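Long-range contacts in hydrolase (Bacteroides thetaiotaomicron, PDB 2OBB), which binds magnesium and is probably a hydrolase of the haloacid dehalogenase (HAD) type, although its substrate is not known: residues A[4-9]-A[41-46]; A[8-13]-A[47-52]. All coordinates share one frame; numbering follows the deposited sequence.

Contact 1. Residues A[4-9]-A[41-46]; sequences MTIAVD and HRLILW. With MG (magnesium ion), chain B.
Ile6 bonds to both Arg42 and Ile44 across two strands, 5-8 and 42-45, that run side by side in the same direction. Five backbone hydrogen bonds join them. Ile6 N gives to Arg42 O and Ile44 N gives to Ile6 O, each at 2.8 Å. Val8 N then gives to Ile44 O. Arg42 N to Met4 O and Trp46 N to Val8 O, the latter at 2.9 Å, complete the ladder. That last donor stands well above the carbonyl plane, 47° out of it.

One side chain joins the ladder. With CG beside its own backbone N (chi1 -64°), the His41 ring runs alongside selenomethionine Met4. Its ND1 accepts from Met4 N at 2.9 Å with a bent N-H angle of 142°. Ile6 CD1 lies against His41 CB and CG. Cut back to an alanine, this position would probably leave Met4 N without its acceptor and open a gap where the ring was.

Apolar contacts line both faces of the pair. Thr5 CG2 meets Ile44 CD1 at 3.6 Å, and farther along that face Ala7 CB lies 3.9 Å from Trp46 CD1. On the other face Ile6 CB approaches Leu43 CD2, and helix 29-38 covers Leu43 and Val8. At the partly exposed end, one water joins Thr5 OG1 to Arg42 NH1.

Asp9 CA-H points at Trp46 O, with CA and O 3.2 Å apart. Asp9 OD2 binds the magnesium ion at 2.1 Å and also accepts from Thr13 OG1. Lys88 of the second subunit reaches both Asp9 OD1 and Trp46 O. The two strands and helix 29-38 form a parallel beta-alpha-beta unit, with a metal-binding aspartate at the C-terminal end of the first strand, as in Rossmann-like HAD domains.

Contact 2. Residues A[8-13]-A[47-52]; sequences VDFDGT and SVREGE. With MG (magnesium ion), chain B.
Asp11 and Arg49 form a two-pronged salt bridge beside the magnesium site. Asp9, Asp11 and Thr13 fit the DxDx(T/V) motif of HAD enzymes. Arg49 grips the carboxylate side-on. NH2 reaches Asp11 OD1 at 2.8 Å, and NE reaches Asp11 OD2 at 2.9 Å. Both oxygens use their syn lone pairs, and the two flat groups are only 24° from coplanar. The Arg49 chain is extended from CG to NE, and the bend after it brings NE and NH2 onto Asp11.

Phe10 lies against Arg49. Its CG, anti to the backbone N (chi1 -174°), carries the ring to the guanidinium. The ring comes over one guanidinium face with CE2, while its CD2 edge lies 3.4 Å from Arg49 NE. The planes stand 85° apart, so this is no flat stack. Ala57 and Cys61 of helix 51-62 also touch Phe10. Arg49 NH1 binds Leu53 O, which further fixes the guanidinium group.

Ser47 OG accepts from Arg49 N, making an ST turn. The same OG is linked to Asp9 OD1, Asp11 N and Asp11 OD2 through one water. The metal loop is tied within itself too: Thr13 N gives to Phe10 O at 3.1 Å. Asp97 completes the metal shell with three waters. Asp11 joins that shell through its backbone, with its carbonyl O 1.9 Å from magnesium.

Both contacts are mainly buried and start from the same run of chain, sharing Val8 and Asp9. Contact 1 lies near the centre of the chain, in the parallel sheet, although its Arg42 end is exposed. Contact 2 lies farther out, around the metal. The chemistry changes accordingly: a regular backbone ladder with apolar faces gives way to the Asp11-Arg49 salt bridge. Asp9 ties both to magnesium, and contact 2 adds a second ligand, Asp11 O. Contact 1 buries 614 Å² and contact 2 only 216 Å². They meet where Leu45 CD1 packs on Phe10 CB at 4.0 Å. The second subunit touches both.

Contact 1. Residues A[4-9]-A[41-46]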
# COMPACT_ATOMS: atom_id res chain seq x y z
N MSE A 4 -9.61 12.91 3.40
CA MSE A 4 -9.34 11.54 3.05
C MSE A 4 -8.95 10.66 4.25
O MSE A 4 -8.43 11.13 5.24
CB MSE A 4 -8.23 11.49 2.02
CG MSE A 4 -8.57 11.99 0.60
SE MSE A 4 -7.05 11.54 -0.61
CE MSE A 4 -5.70 12.81 0.06
N THR A 5 -9.16 9.36 4.11
CA THR A 5 -8.68 8.40 5.07
C THR A 5 -7.36 7.85 4.56
O THR A 5 -7.31 7.20 3.52
CB THR A 5 -9.69 7.26 5.23
OG1 THR A 5 -10.96 7.80 5.62
CG2 THR A 5 -9.22 6.25 6.29
N ILE A 6 -6.29 8.10 5.30
CA ILE A 6 -4.94 7.80 4.86
C ILE A 6 -4.40 6.68 5.75
O ILE A 6 -4.38 6.85 6.98
CB ILE A 6 -4.08 9.04 5.00
CG1 ILE A 6 -4.70 10.20 4.18
CG2 ILE A 6 -2.64 8.77 4.60
CD1 ILE A 6 -4.00 11.49 4.30
N ALA A 7 -3.97 5.56 5.14
CA ALA A 7 -3.30 4.50 5.86
C ALA A 7 -1.82 4.80 5.91
O ALA A 7 -1.21 5.03 4.87
CB ALA A 7 -3.54 3.17 5.18
N VAL A 8 -1.22 4.80 7.09
CA VAL A 8 0.20 5.10 7.20
C VAL A 8 0.96 3.95 7.84
O VAL A 8 0.66 3.52 8.97
CB VAL A 8 0.50 6.43 7.96
CG1 VAL A 8 2.01 6.88 7.73
CG2 VAL A 8 -0.46 7.53 7.51
N ASP A 9 1.98 3.48 7.13
CA ASP A 9 2.83 2.43 7.66
C ASP A 9 3.68 3.00 8.80
O ASP A 9 3.81 4.22 8.93
CB ASP A 9 3.69 1.88 6.55
CG ASP A 9 4.68 0.88 7.03
OD1 ASP A 9 4.27 -0.09 7.67
OD2 ASP A 9 5.89 1.03 6.72
N HIS A 41 -7.88 15.26 7.41
CA HIS A 41 -7.69 13.89 6.92
C HIS A 41 -7.73 12.99 8.15
O HIS A 41 -7.43 13.44 9.25
CB HIS A 41 -6.36 13.74 6.15
CG HIS A 41 -6.31 14.55 4.89
ND1 HIS A 41 -7.12 14.30 3.81
CD2 HIS A 41 -5.58 15.65 4.57
CE1 HIS A 41 -6.88 15.20 2.87
NE2 HIS A 41 -5.96 16.03 3.31
N ARG A 42 -8.13 11.74 7.95
CA ARG A 42 -8.07 10.75 9.01
C ARG A 42 -6.81 9.93 8.79
O ARG A 42 -6.54 9.57 7.65
CB ARG A 42 -9.27 9.82 8.96
CG ARG A 42 -10.57 10.43 9.41
CD ARG A 42 -11.69 9.43 9.19
NE ARG A 42 -12.92 9.91 9.81
CZ ARG A 42 -14.07 9.26 9.79
NH1 ARG A 42 -14.18 8.08 9.21
NH2 ARG A 42 -15.11 9.79 10.38
N LEU A 43 -6.06 9.65 9.85
CA LEU A 43 -4.90 8.79 9.80
C LEU A 43 -5.20 7.47 10.45
O LEU A 43 -5.65 7.42 11.58
CB LEU A 43 -3.69 9.45 10.50
CG LEU A 43 -3.38 10.89 10.05
CD1 LEU A 43 -2.09 11.36 10.74
CD2 LEU A 43 -3.27 11.04 8.54
N ILE A 44 -4.94 6.39 9.73
CA ILE A 44 -5.05 5.06 10.31
C ILE A 44 -3.68 4.43 10.27
O ILE A 44 -3.07 4.35 9.23
CB ILE A 44 -6.07 4.18 9.53
CG1 ILE A 44 -7.47 4.80 9.60
CG2 ILE A 44 -6.09 2.76 10.08
CD1 ILE A 44 -8.52 3.93 8.94
N LEU A 45 -3.20 3.97 11.42
CA LEU A 45 -1.96 3.22 11.46
C LEU A 45 -2.16 1.86 10.81
O LEU A 45 -3.14 1.16 11.10
CB LEU A 45 -1.45 3.09 12.89
CG LEU A 45 -0.03 2.54 13.04
CD1 LEU A 45 1.01 3.44 12.33
CD2 LEU A 45 0.25 2.41 14.54
N TRP A 46 -1.25 1.51 9.90
CA TRP A 46 -1.38 0.30 9.08
C TRP A 46 -0.04 -0.40 9.10
O TRP A 46 0.85 -0.06 8.31
CB TRP A 46 -1.77 0.71 7.66
CG TRP A 46 -2.24 -0.35 6.68
CD1 TRP A 46 -1.97 -0.36 5.36
CD2 TRP A 46 -3.09 -1.51 6.93
NE1 TRP A 46 -2.58 -1.44 4.76
CE2 TRP A 46 -3.27 -2.16 5.70
CE3 TRP A 46 -3.69 -2.05 8.08
CZ2 TRP A 46 -4.06 -3.31 5.55
CZ3 TRP A 46 -4.46 -3.20 7.94
CH2 TRP A 46 -4.65 -3.82 6.67
MG MG B . 7.58 -0.16 6.39
O HOH W 1 -12.66 6.75 7.24
O HOH W 2 6.89 -1.67 7.52
O HOH W 3 6.19 -1.03 5.03
O HOH W 4 9.30 -1.23 5.78

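Contact 2. Residues A[8-13]-A[47-52]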
# COMPACT_ATOMS: atom_id res chain seq x y z
N VAL A 8 -1.22 4.80 7.09
CA VAL A 8 0.20 5.10 7.20
C VAL A 8 0.96 3.95 7.84
O VAL A 8 0.66 3.52 8.97
CB VAL A 8 0.50 6.43 7.96
CG1 VAL A 8 2.01 6.88 7.73
CG2 VAL A 8 -0.46 7.53 7.51
N ASP A 9 1.98 3.48 7.13
CA ASP A 9 2.83 2.43 7.66
C ASP A 9 3.68 3.00 8.80
O ASP A 9 3.81 4.22 8.93
CB ASP A 9 3.69 1.88 6.55
CG ASP A 9 4.68 0.88 7.03
OD1 ASP A 9 4.27 -0.09 7.67
OD2 ASP A 9 5.89 1.03 6.72
N PHE A 10 4.24 2.14 9.64
CA PHE A 10 5.08 2.62 10.69
C PHE A 10 6.57 2.47 10.36
O PHE A 10 7.24 3.49 10.09
CB PHE A 10 4.72 1.97 12.02
CG PHE A 10 5.47 2.54 13.20
CD1 PHE A 10 5.28 3.86 13.59
CD2 PHE A 10 6.34 1.74 13.94
CE1 PHE A 10 5.96 4.40 14.71
CE2 PHE A 10 7.04 2.27 15.06
CZ PHE A 10 6.84 3.60 15.44
N ASP A 11 7.09 1.23 10.39
CA ASP A 11 8.52 1.01 10.20
C ASP A 11 9.01 1.30 8.77
O ASP A 11 8.50 0.73 7.79
CB ASP A 11 8.93 -0.41 10.59
CG ASP A 11 8.46 -0.79 11.98
OD1 ASP A 11 9.13 -0.42 12.97
OD2 ASP A 11 7.42 -1.46 12.06
N GLY A 12 10.01 2.17 8.68
CA GLY A 12 10.55 2.59 7.39
C GLY A 12 9.79 3.77 6.81
O GLY A 12 10.19 4.33 5.79
N THR A 13 8.68 4.14 7.45
CA THR A 13 7.80 5.19 6.97
C THR A 13 7.75 6.39 7.91
O THR A 13 7.96 7.51 7.48
CB THR A 13 6.36 4.65 6.75
OG1 THR A 13 6.41 3.54 5.86
CG2 THR A 13 5.44 5.73 6.15
N SER A 47 0.10 -1.36 10.01
CA SER A 47 1.36 -2.02 10.31
C SER A 47 1.18 -3.51 10.50
O SER A 47 0.14 -3.97 10.98
CB SER A 47 1.92 -1.43 11.60
OG SER A 47 3.18 -1.96 11.89
N VAL A 48 2.19 -4.29 10.12
CA VAL A 48 2.18 -5.71 10.43
C VAL A 48 2.31 -5.91 11.95
O VAL A 48 2.02 -6.99 12.45
CB VAL A 48 3.27 -6.53 9.64
CG1 VAL A 48 2.95 -6.53 8.14
CG2 VAL A 48 4.69 -6.01 9.93
N ARG A 49 2.72 -4.86 12.67
CA ARG A 49 2.73 -4.87 14.14
C ARG A 49 1.33 -5.22 14.70
O ARG A 49 0.31 -4.66 14.26
CB ARG A 49 3.19 -3.51 14.70
CG ARG A 49 4.70 -3.25 14.57
CD ARG A 49 5.10 -1.82 14.99
NE ARG A 49 6.54 -1.57 14.85
CZ ARG A 49 7.42 -1.56 15.85
NH1 ARG A 49 7.04 -1.79 17.11
NH2 ARG A 49 8.71 -1.32 15.60
N GLU A 50 1.32 -6.16 15.65
CA GLU A 50 0.14 -6.53 16.45
C GLU A 50 0.54 -6.66 17.95
O GLU A 50 1.73 -6.79 18.27
CB GLU A 50 -0.44 -7.89 16.02
CG GLU A 50 -0.77 -8.07 14.53
CD GLU A 50 -2.09 -7.40 14.07
OE1 GLU A 50 -2.73 -6.62 14.85
OE2 GLU A 50 -2.49 -7.66 12.92
N GLY A 51 -0.43 -6.65 18.85
CA GLY A 51 -0.14 -6.85 20.27
C GLY A 51 0.76 -5.77 20.82
O GLY A 51 0.67 -4.60 20.40
N GLU A 52 1.65 -6.14 21.74
CA GLU A 52 2.50 -5.15 22.42
C GLU A 52 3.48 -4.40 21.51
O GLU A 52 3.90 -3.28 21.85
CB GLU A 52 3.20 -5.75 23.65
CG GLU A 52 2.32 -5.81 24.93
CD GLU A 52 2.24 -4.47 25.69
OE1 GLU A 52 2.96 -4.30 26.69
OE2 GLU A 52 1.46 -3.57 25.29
MG MG B . 7.58 -0.16 6.39
O HOH W 5 4.12 -3.07 8.15
O HOH W 6 5.24 -1.06 10.39
O HOH W 2 6.89 -1.67 7.52
O HOH W 3 6.19 -1.03 5.03
O HOH W 4 9.30 -1.23 5.78